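Local coordinates for cobalamin biosynthesis protein (Agrobacterium tumefaciens, PDB 3BY5) that probably takes part in cobalamin (vitamin B12) biosynthesis, though its exact biochemical role is not established, at residues Asp42-Ala47 / Glu58-Leu63; Ile15-Gly20 / Asp24-Ala29; Glu73-Val78 / Pro96-Ala101. All blocks are in the same frame, centred on the assembly; numbering follows the deposited sequence.

Contact 1 (Asp42-Ala47 / Glu58-Leu63); sequences DYLATA and EAAKGL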
loop_
_atom_site.group_PDB
_atom_site.type_symbol
_atom_site.label_atom_id
_atom_site.label_comp_id
_atom_site.label_asym_id
_atom_site.label_seq_id
_atom_site.Cartn_x
_atom_site.Cartn_y
_atom_site.Cartn_z
ATOM N N ASP A 42 11.488 -5.857 0.460
ATOM C CA ASP A 42 10.340 -6.635 0.914
ATOM C C ASP A 42 9.022 -5.865 0.857
ATOM O O ASP A 42 7.978 -6.383 1.251
ATOM C CB ASP A 42 10.588 -7.258 2.297
ATOM C CG ASP A 42 11.350 -6.342 3.230
ATOM O OD1 ASP A 42 10.874 -5.212 3.456
ATOM O OD2 ASP A 42 12.415 -6.756 3.743
ATOM N N TYR A 43 9.069 -4.647 0.320
ATOM C CA TYR A 43 7.885 -3.802 0.211
ATOM C C TYR A 43 8.082 -2.710 -0.849
ATOM O O TYR A 43 9.131 -2.083 -0.908
ATOM C CB TYR A 43 7.586 -3.185 1.583
ATOM C CG TYR A 43 6.181 -2.686 1.773
ATOM C CD1 TYR A 43 5.914 -1.324 1.778
ATOM C CD2 TYR A 43 5.120 -3.570 1.962
ATOM C CE1 TYR A 43 4.629 -0.845 1.953
ATOM C CE2 TYR A 43 3.822 -3.100 2.139
ATOM C CZ TYR A 43 3.590 -1.732 2.133
ATOM O OH TYR A 43 2.324 -1.231 2.306
ATOM N N LEU A 44 7.081 -2.499 -1.694
ATOM C CA LEU A 44 7.141 -1.452 -2.719
ATOM C C LEU A 44 6.239 -0.274 -2.382
ATOM O O LEU A 44 5.227 -0.437 -1.704
ATOM C CB LEU A 44 6.743 -1.999 -4.091
ATOM C CG LEU A 44 7.680 -2.937 -4.841
ATOM C CD1 LEU A 44 7.066 -3.264 -6.178
ATOM C CD2 LEU A 44 9.049 -2.311 -5.023
ATOM N N ALA A 45 6.606 0.910 -2.869
ATOM C CA ALA A 45 5.837 2.130 -2.611
ATOM C C ALA A 45 5.892 3.110 -3.778
ATOM O O ALA A 45 6.861 3.127 -4.540
ATOM C CB ALA A 45 6.306 2.805 -1.334
ATOM N N THR A 46 4.846 3.923 -3.903
ATOM C CA THR A 46 4.749 4.899 -4.981
ATOM C C THR A 46 3.911 6.110 -4.598
ATOM O O THR A 46 3.181 6.095 -3.613
ATOM C CB THR A 46 4.210 4.265 -6.302
ATOM O OG1 THR A 46 4.403 5.176 -7.388
ATOM C CG2 THR A 46 2.735 3.897 -6.205
ATOM N N ALA A 47 4.048 7.160 -5.393
ATOM C CA ALA A 47 3.242 8.361 -5.277
ATOM C C ALA A 47 1.943 8.108 -6.032
ATOM O O ALA A 47 1.865 7.118 -6.759
ATOM C CB ALA A 47 3.993 9.504 -5.890
ATOM N N GLU A 58 1.535 -4.419 -11.957
ATOM C CA GLU A 58 1.896 -5.725 -12.517
ATOM C C GLU A 58 3.296 -6.181 -12.100
ATOM O O GLU A 58 3.557 -7.380 -12.022
ATOM C CB GLU A 58 1.788 -5.714 -14.050
ATOM C CG GLU A 58 0.364 -5.762 -14.597
ATOM C CD GLU A 58 -0.310 -7.111 -14.392
ATOM O OE1 GLU A 58 0.042 -8.074 -15.110
ATOM O OE2 GLU A 58 -1.201 -7.203 -13.518
ATOM N N ALA A 59 4.184 -5.221 -11.841
ATOM C CA ALA A 59 5.570 -5.502 -11.451
ATOM C C ALA A 59 5.663 -5.961 -10.012
ATOM O O ALA A 59 6.474 -6.827 -9.685
ATOM C CB ALA A 59 6.425 -4.292 -11.653
ATOM N N ALA A 60 4.834 -5.364 -9.158
ATOM C CA ALA A 60 4.675 -5.795 -7.778
ATOM C C ALA A 60 4.168 -7.234 -7.712
ATOM O O ALA A 60 4.561 -7.984 -6.826
ATOM C CB ALA A 60 3.731 -4.864 -7.045
ATOM N N LYS A 61 3.309 -7.611 -8.661
ATOM C CA LYS A 61 2.787 -8.974 -8.769
ATOM C C LYS A 61 3.892 -9.921 -9.213
ATOM O O LYS A 61 4.011 -11.032 -8.693
ATOM C CB LYS A 61 1.604 -9.022 -9.747
ATOM C CG LYS A 61 0.855 -10.354 -9.794
ATOM C CD LYS A 61 -0.531 -10.209 -10.421
ATOM C CE LYS A 61 -0.509 -10.317 -11.950
ATOM N NZ LYS A 61 -0.316 -11.716 -12.441
ATOM N N GLY A 62 4.703 -9.461 -10.162
ATOM C CA GLY A 62 5.848 -10.211 -10.666
ATOM C C GLY A 62 6.937 -10.386 -9.631
ATOM O O GLY A 62 7.549 -11.446 -9.546
ATOM N N LEU A 63 7.168 -9.348 -8.831
ATOM C CA LEU A 63 8.140 -9.418 -7.742
ATOM C C LEU A 63 7.556 -10.083 -6.491
ATOM O O LEU A 63 8.281 -10.341 -5.532
ATOM C CB LEU A 63 8.659 -8.022 -7.388
ATOM C CG LEU A 63 9.541 -7.262 -8.379
ATOM C CD1 LEU A 63 9.435 -5.787 -8.098
ATOM C CD2 LEU A 63 10.990 -7.705 -8.320
#

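Contact 2 (Ile15-Gly20 / Asp24-Ala29); sequences IGCRKG and DAIIAA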
loop_
_atom_site.group_PDB
_atom_site.type_symbol
_atom_site.label_atom_id
_atom_site.label_comp_id
_atom_site.label_asym_id
_atom_site.label_seq_id
_atom_site.Cartn_x
_atom_site.Cartn_y
_atom_site.Cartn_z
ATOM N N ILE A 15 9.121 3.685 -5.892
ATOM C CA ILE A 15 9.208 3.602 -7.355
ATOM C C ILE A 15 8.572 4.805 -8.046
ATOM O O ILE A 15 7.429 5.165 -7.769
ATOM C CB ILE A 15 8.559 2.302 -7.910
ATOM C CG1 ILE A 15 9.038 1.056 -7.151
ATOM C CG2 ILE A 15 8.817 2.158 -9.411
ATOM C CD1 ILE A 15 10.535 0.798 -7.224
ATOM N N GLY A 16 9.335 5.424 -8.939
ATOM C CA GLY A 16 8.821 6.456 -9.824
ATOM C C GLY A 16 9.146 6.080 -11.252
ATOM O O GLY A 16 10.198 5.503 -11.518
ATOM N N CYS A 17 8.234 6.383 -12.168
ATOM C CA CYS A 17 8.464 6.159 -13.594
ATOM C C CYS A 17 7.646 7.120 -14.439
ATOM O O CYS A 17 6.680 7.716 -13.955
ATOM C CB CYS A 17 8.164 4.707 -13.993
ATOM S SG CYS A 17 6.625 4.035 -13.342
ATOM N N ARG A 18 8.049 7.276 -15.699
ATOM C CA ARG A 18 7.312 8.102 -16.649
ATOM C C ARG A 18 6.067 7.341 -17.114
ATOM O O ARG A 18 6.045 6.103 -17.083
ATOM C CB ARG A 18 8.205 8.491 -17.839
ATOM C CG ARG A 18 8.259 9.999 -18.132
ATOM C CD ARG A 18 6.972 10.519 -18.774
ATOM N NE ARG A 18 6.597 11.845 -18.280
ATOM C CZ ARG A 18 5.854 12.075 -17.196
ATOM N NH1 ARG A 18 5.571 13.320 -16.839
ATOM N NH2 ARG A 18 5.390 11.070 -16.462
ATOM N N LYS A 19 5.033 8.088 -17.507
ATOM C CA LYS A 19 3.775 7.532 -18.021
ATOM C C LYS A 19 4.044 6.564 -19.168
ATOM O O LYS A 19 4.579 6.950 -20.211
ATOM C CB LYS A 19 2.836 8.649 -18.503
ATOM C CG LYS A 19 2.365 9.639 -17.438
ATOM C CD LYS A 19 1.724 10.859 -18.096
ATOM C CE LYS A 19 1.416 11.965 -17.098
ATOM N NZ LYS A 19 0.983 13.212 -17.791
ATOM N N GLY A 20 3.691 5.302 -18.950
ATOM C CA GLY A 20 3.915 4.253 -19.932
ATOM C C GLY A 20 5.244 3.580 -19.677
ATOM O O GLY A 20 6.226 3.834 -20.380
ATOM N N ASP A 24 8.194 -5.190 -16.753
ATOM C CA ASP A 24 9.532 -5.782 -16.779
ATOM C C ASP A 24 10.664 -4.757 -16.628
ATOM O O ASP A 24 11.757 -5.108 -16.189
ATOM C CB ASP A 24 9.716 -6.630 -18.047
ATOM C CG ASP A 24 9.061 -6.004 -19.271
ATOM O OD1 ASP A 24 9.652 -5.067 -19.857
ATOM O OD2 ASP A 24 7.951 -6.452 -19.642
ATOM N N ALA A 25 10.396 -3.501 -16.986
ATOM C CA ALA A 25 11.349 -2.414 -16.776
ATOM C C ALA A 25 11.451 -2.074 -15.297
ATOM O O ALA A 25 12.547 -1.857 -14.780
ATOM C CB ALA A 25 10.954 -1.189 -17.572
ATOM N N ILE A 26 10.298 -2.032 -14.631
ATOM C CA ILE A 26 10.220 -1.819 -13.189
ATOM C C ILE A 26 10.916 -2.957 -12.445
ATOM O O ILE A 26 11.693 -2.707 -11.525
ATOM C CB ILE A 26 8.752 -1.738 -12.689
ATOM C CG1 ILE A 26 7.825 -0.988 -13.671
ATOM C CG2 ILE A 26 8.683 -1.203 -11.264
ATOM C CD1 ILE A 26 7.980 0.509 -13.732
ATOM N N ILE A 27 10.638 -4.198 -12.860
ATOM C CA ILE A 27 11.210 -5.405 -12.241
ATOM C C ILE A 27 12.733 -5.405 -12.336
ATOM O O ILE A 27 13.418 -5.622 -11.336
ATOM C CB ILE A 27 10.619 -6.706 -12.854
ATOM C CG1 ILE A 27 9.159 -6.886 -12.436
ATOM C CG2 ILE A 27 11.422 -7.938 -12.424
ATOM C CD1 ILE A 27 8.413 -7.945 -13.221
ATOM N N ALA A 28 13.243 -5.132 -13.537
ATOM C CA ALA A 28 14.673 -4.995 -13.794
ATOM C C ALA A 28 15.321 -3.944 -12.902
ATOM O O ALA A 28 16.394 -4.176 -12.352
ATOM C CB ALA A 28 14.906 -4.650 -15.251
ATOM N N ALA A 29 14.650 -2.802 -12.763
ATOM C CA ALA A 29 15.115 -1.688 -11.942
ATOM C C ALA A 29 15.210 -2.017 -10.448
ATOM O O ALA A 29 16.120 -1.544 -9.765
ATOM C CB ALA A 29 14.218 -0.483 -12.152
#

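Contact 3 (Glu73-Val78 / Pro96-Ala101); sequences ERLEAV and PSVSEA. With SO4 (sulfate ion), chain B.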
loop_
_atom_site.group_PDB
_atom_site.type_symbol
_atom_site.label_atom_id
_atom_site.label_comp_id
_atom_site.label_asym_id
_atom_site.label_seq_id
_atom_site.Cartn_x
_atom_site.Cartn_y
_atom_site.Cartn_z
ATOM N N GLU A 73 -1.187 13.881 0.794
ATOM C CA GLU A 73 -1.174 14.468 2.138
ATOM C C GLU A 73 -0.090 13.849 3.000
ATOM O O GLU A 73 0.549 14.538 3.792
ATOM C CB GLU A 73 -2.527 14.251 2.830
ATOM C CG GLU A 73 -3.647 15.197 2.393
ATOM C CD GLU A 73 -4.314 14.809 1.068
ATOM O OE1 GLU A 73 -5.166 15.595 0.588
ATOM O OE2 GLU A 73 -4.003 13.730 0.509
ATOM N N ARG A 74 0.093 12.542 2.836
ATOM C CA ARG A 74 1.069 11.763 3.585
ATOM C C ARG A 74 2.477 12.019 3.045
ATOM O O ARG A 74 3.434 12.091 3.812
ATOM C CB ARG A 74 0.692 10.275 3.526
ATOM C CG ARG A 74 1.567 9.314 4.338
ATOM C CD ARG A 74 1.230 9.298 5.824
ATOM N NE ARG A 74 2.118 10.164 6.603
ATOM C CZ ARG A 74 3.223 9.754 7.225
ATOM N NH1 ARG A 74 3.593 8.476 7.170
ATOM N NH2 ARG A 74 3.959 10.626 7.908
ATOM N N LEU A 75 2.589 12.166 1.726
ATOM C CA LEU A 75 3.850 12.502 1.077
ATOM C C LEU A 75 4.341 13.859 1.516
ATOM O O LEU A 75 5.513 14.013 1.862
ATOM C CB LEU A 75 3.698 12.518 -0.439
ATOM C CG LEU A 75 3.620 11.211 -1.222
ATOM C CD1 LEU A 75 3.462 11.527 -2.691
ATOM C CD2 LEU A 75 4.854 10.387 -1.011
ATOM N N GLU A 76 3.439 14.840 1.494
ATOM C CA GLU A 76 3.746 16.196 1.937
ATOM C C GLU A 76 4.209 16.241 3.396
ATOM O O GLU A 76 5.176 16.925 3.718
ATOM C CB GLU A 76 2.547 17.123 1.724
ATOM C CG GLU A 76 2.310 17.544 0.268
ATOM C CD GLU A 76 3.400 18.451 -0.305
ATOM O OE1 GLU A 76 4.075 19.178 0.467
ATOM O OE2 GLU A 76 3.569 18.441 -1.546
ATOM N N ALA A 77 3.525 15.493 4.257
ATOM C CA ALA A 77 3.869 15.390 5.674
ATOM C C ALA A 77 5.289 14.887 5.882
ATOM O O ALA A 77 6.049 15.481 6.639
ATOM C CB ALA A 77 2.879 14.485 6.391
ATOM N N VAL A 78 5.631 13.804 5.185
ATOM C CA VAL A 78 6.951 13.164 5.242
ATOM C C VAL A 78 8.052 14.100 4.753
ATOM O O VAL A 78 9.083 14.250 5.414
ATOM C CB VAL A 78 6.939 11.828 4.452
ATOM C CG1 VAL A 78 8.336 11.335 4.128
ATOM C CG2 VAL A 78 6.206 10.787 5.249
ATOM N N PRO A 96 13.190 15.883 0.024
ATOM C CA PRO A 96 13.278 14.579 -0.620
ATOM C C PRO A 96 12.558 14.575 -1.964
ATOM O O PRO A 96 11.666 15.396 -2.197
ATOM C CB PRO A 96 12.562 13.654 0.365
ATOM C CG PRO A 96 11.605 14.520 1.062
ATOM C CD PRO A 96 12.233 15.878 1.145
ATOM N N SER A 97 12.954 13.665 -2.844
ATOM C CA SER A 97 12.240 13.475 -4.090
ATOM C C SER A 97 10.947 12.711 -3.828
ATOM O O SER A 97 10.747 12.151 -2.746
ATOM C CB SER A 97 13.116 12.755 -5.114
ATOM O OG SER A 97 13.228 11.372 -4.837
ATOM N N VAL A 98 10.074 12.700 -4.826
ATOM C CA VAL A 98 8.765 12.069 -4.729
ATOM C C VAL A 98 8.868 10.579 -4.362
ATOM O O VAL A 98 8.145 10.104 -3.480
ATOM C CB VAL A 98 7.963 12.277 -6.036
ATOM C CG1 VAL A 98 6.525 11.921 -5.839
ATOM C CG2 VAL A 98 8.055 13.723 -6.487
ATOM N N SER A 99 9.790 9.866 -5.014
ATOM C CA SER A 99 10.055 8.453 -4.725
ATOM C C SER A 99 10.664 8.239 -3.349
ATOM O O SER A 99 10.383 7.229 -2.702
ATOM C CB SER A 99 10.996 7.848 -5.763
ATOM O OG SER A 99 10.650 8.266 -7.065
ATOM N N GLU A 100 11.515 9.174 -2.925
ATOM C CA GLU A 100 12.160 9.111 -1.619
ATOM C C GLU A 100 11.124 9.282 -0.519
ATOM O O GLU A 100 11.098 8.514 0.437
ATOM C CB GLU A 100 13.263 10.168 -1.501
ATOM C CG GLU A 100 14.544 9.821 -2.251
ATOM C CD GLU A 100 15.522 10.988 -2.365
ATOM O OE1 GLU A 100 15.113 12.143 -2.134
ATOM O OE2 GLU A 100 16.706 10.756 -2.701
ATOM N N ALA A 101 10.249 10.268 -0.691
ATOM C CA ALA A 101 9.162 10.537 0.248
ATOM C C ALA A 101 8.112 9.424 0.304
ATOM O O ALA A 101 7.476 9.236 1.338
ATOM C CB ALA A 101 8.514 11.873 -0.073
HETATM S S SO4 B . 11.768 10.947 -8.425
HETATM O O1 SO4 B . 10.388 10.476 -8.371
HETATM O O2 SO4 B . 12.557 10.315 -7.376
HETATM O O3 SO4 B . 12.350 10.615 -9.720
HETATM O O4 SO4 B . 11.794 12.395 -8.242
#

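Contact 1 (Asp42-Ala47 / Glu58-Leu63)
One methyl of L44 does all the touching here: CD1 reaches across from the strand and sits over A60 at the surface of the helix. It lies 3.8 Å from A60 CB, and A60 CA is about equally near, so the methyl rests against the backbone as well as the methyl group of the alanine. CD1 of L63 comes at the flank of the same methyl, 4.0 Å from L44 CD1. The torsions explain the reach. L44 has CG beside its backbone N (chi1 -72°) with CD1 continuing the extended line from CA (chi2 -177°), which carries that branch straight out from the strand. The other branch, L44 CD2, turns along the sheet and comes 4.0 Å from CG1 of I15 on the adjacent strand. Strand 43-46, helix 54-62 and strand 67-69 form a beta-alpha-beta unit, and this leucine is where the first strand meets the helix packed over the sheet. The short side chain of A60 lets the backbones come close, with the CA atoms of L44 and A60 7.1 Å apart. L63 N bonds to A59 O at 2.8 Å, and the L63 side chain also packs on V30 of helix 23-37. Y43, next to L44, packs against Y43 of the second subunit.

Contact 2 (Ile15-Gly20 / Asp24-Ala29)
The backbone N of I15 makes a probable hydrogen bond to O of A45, the shortest polar link of the residue that meets I26 across this contact. The carbonyl of I15 is engaged too, since OG1 of T46 lies within probable hydrogen-bonding distance of I15 O. Both backbone polar groups of I15 are thus engaged with strand 43-46, while its side chain points toward helix 23-37. Contact with the helix is wholly apolar and runs through one residue, I26, whose two branches reach two different strand positions. Its CG2 meets CG2 of I15 at 3.8 Å; in both isoleucines this methyl lies anti to the backbone N, and the side chains pass each other at a slant. The other branch of I26 carries CD1 to SG of C17, again at 3.8 Å. The sulfur takes up that place because chi1 of C17 is 46°, which puts SG between the backbone N and the carbonyl carbon. I26 thus bridges positions two apart on one face of the strand, past G16, with the CA atoms of I15 and I26 8.0 Å apart. The pairing belongs to the beta-alpha-beta unit of strand 11-17, helix 23-37 and strand 43-46. Around it, L56 of helix 54-62 touches both isoleucines, V123 of strand 123-129 does likewise, and A59 of helix 54-62 packs on I26.

Contact 3 (Glu73-Val78 / Pro96-Ala101)
L75 and V78, one turn apart on helix 72-84, meet A101 together. CD2 of L75 comes 3.6 Å from the carbonyl carbon of A101, and CG1 of V78 lies 3.6 Å from the oxygen of the same carbonyl, so both side chains come closer to that carbonyl than to the alanine methyl. V78 brings CG1 there by holding it anti to the backbone N (chi1 163°). V98, which is exposed, is met more loosely: V98 O lies 4.1 Å from L75 CD2, and its CG1 is farther from L75 CD1. With the small A101 at the interface, the CA atoms of L75 and A101 are 5.7 Å apart. The second shell is the start of helix 98-107, where S97, at the N-cap, forms a capping box with E100. S97 N donates to OE1 of E100 at 2.7 Å and 174°, on the anti side of the carboxylate and 30° from its plane; the return bond from E100 N to S97 OG is weak. H92 NE2 also bonds to E100 OE1. A sulfate, probably from the crystallisation liquor, sits at this helix start: S99 OG donates to its O1 at 2.6 Å and S97 OG to its O2 at 2.8 Å, while T124 OG1 adds a bond from strand 123-129. S99 N adds a weak bond to O1, consistent with the N-terminal end of the helix favouring the anion. Farther along helix 98-107, L104 and A105 also pack on V78; L75 touches A47 and P48 of the loop after strand 43-46, and E100 packs on L113 and R117 of strand 112-120.

How the contacts relate
Contacts 1 and 2 are neighbours, their centres about 10 Å apart, in successive beta-alpha-beta units that share strand 43-46. Their helices pack side by side, with A59 CB 3.6 Å from I26 CB. Contact 3 lies farther off, its centre about 17 Å from that of contact 1 and about 19 Å from that of contact 2. Helix 98-107 packs on Y43 and A45, whereas L44 between them faces helix 54-62, which places the two helices on opposite faces of the sheet. A47 joins contact 1 to contact 3: A47 CB is 3.5 Å from V98 CG1. Contact 2 approaches the sulfate-binding helix start through G16, since G16 N lies 3.6 Å from S99 OG.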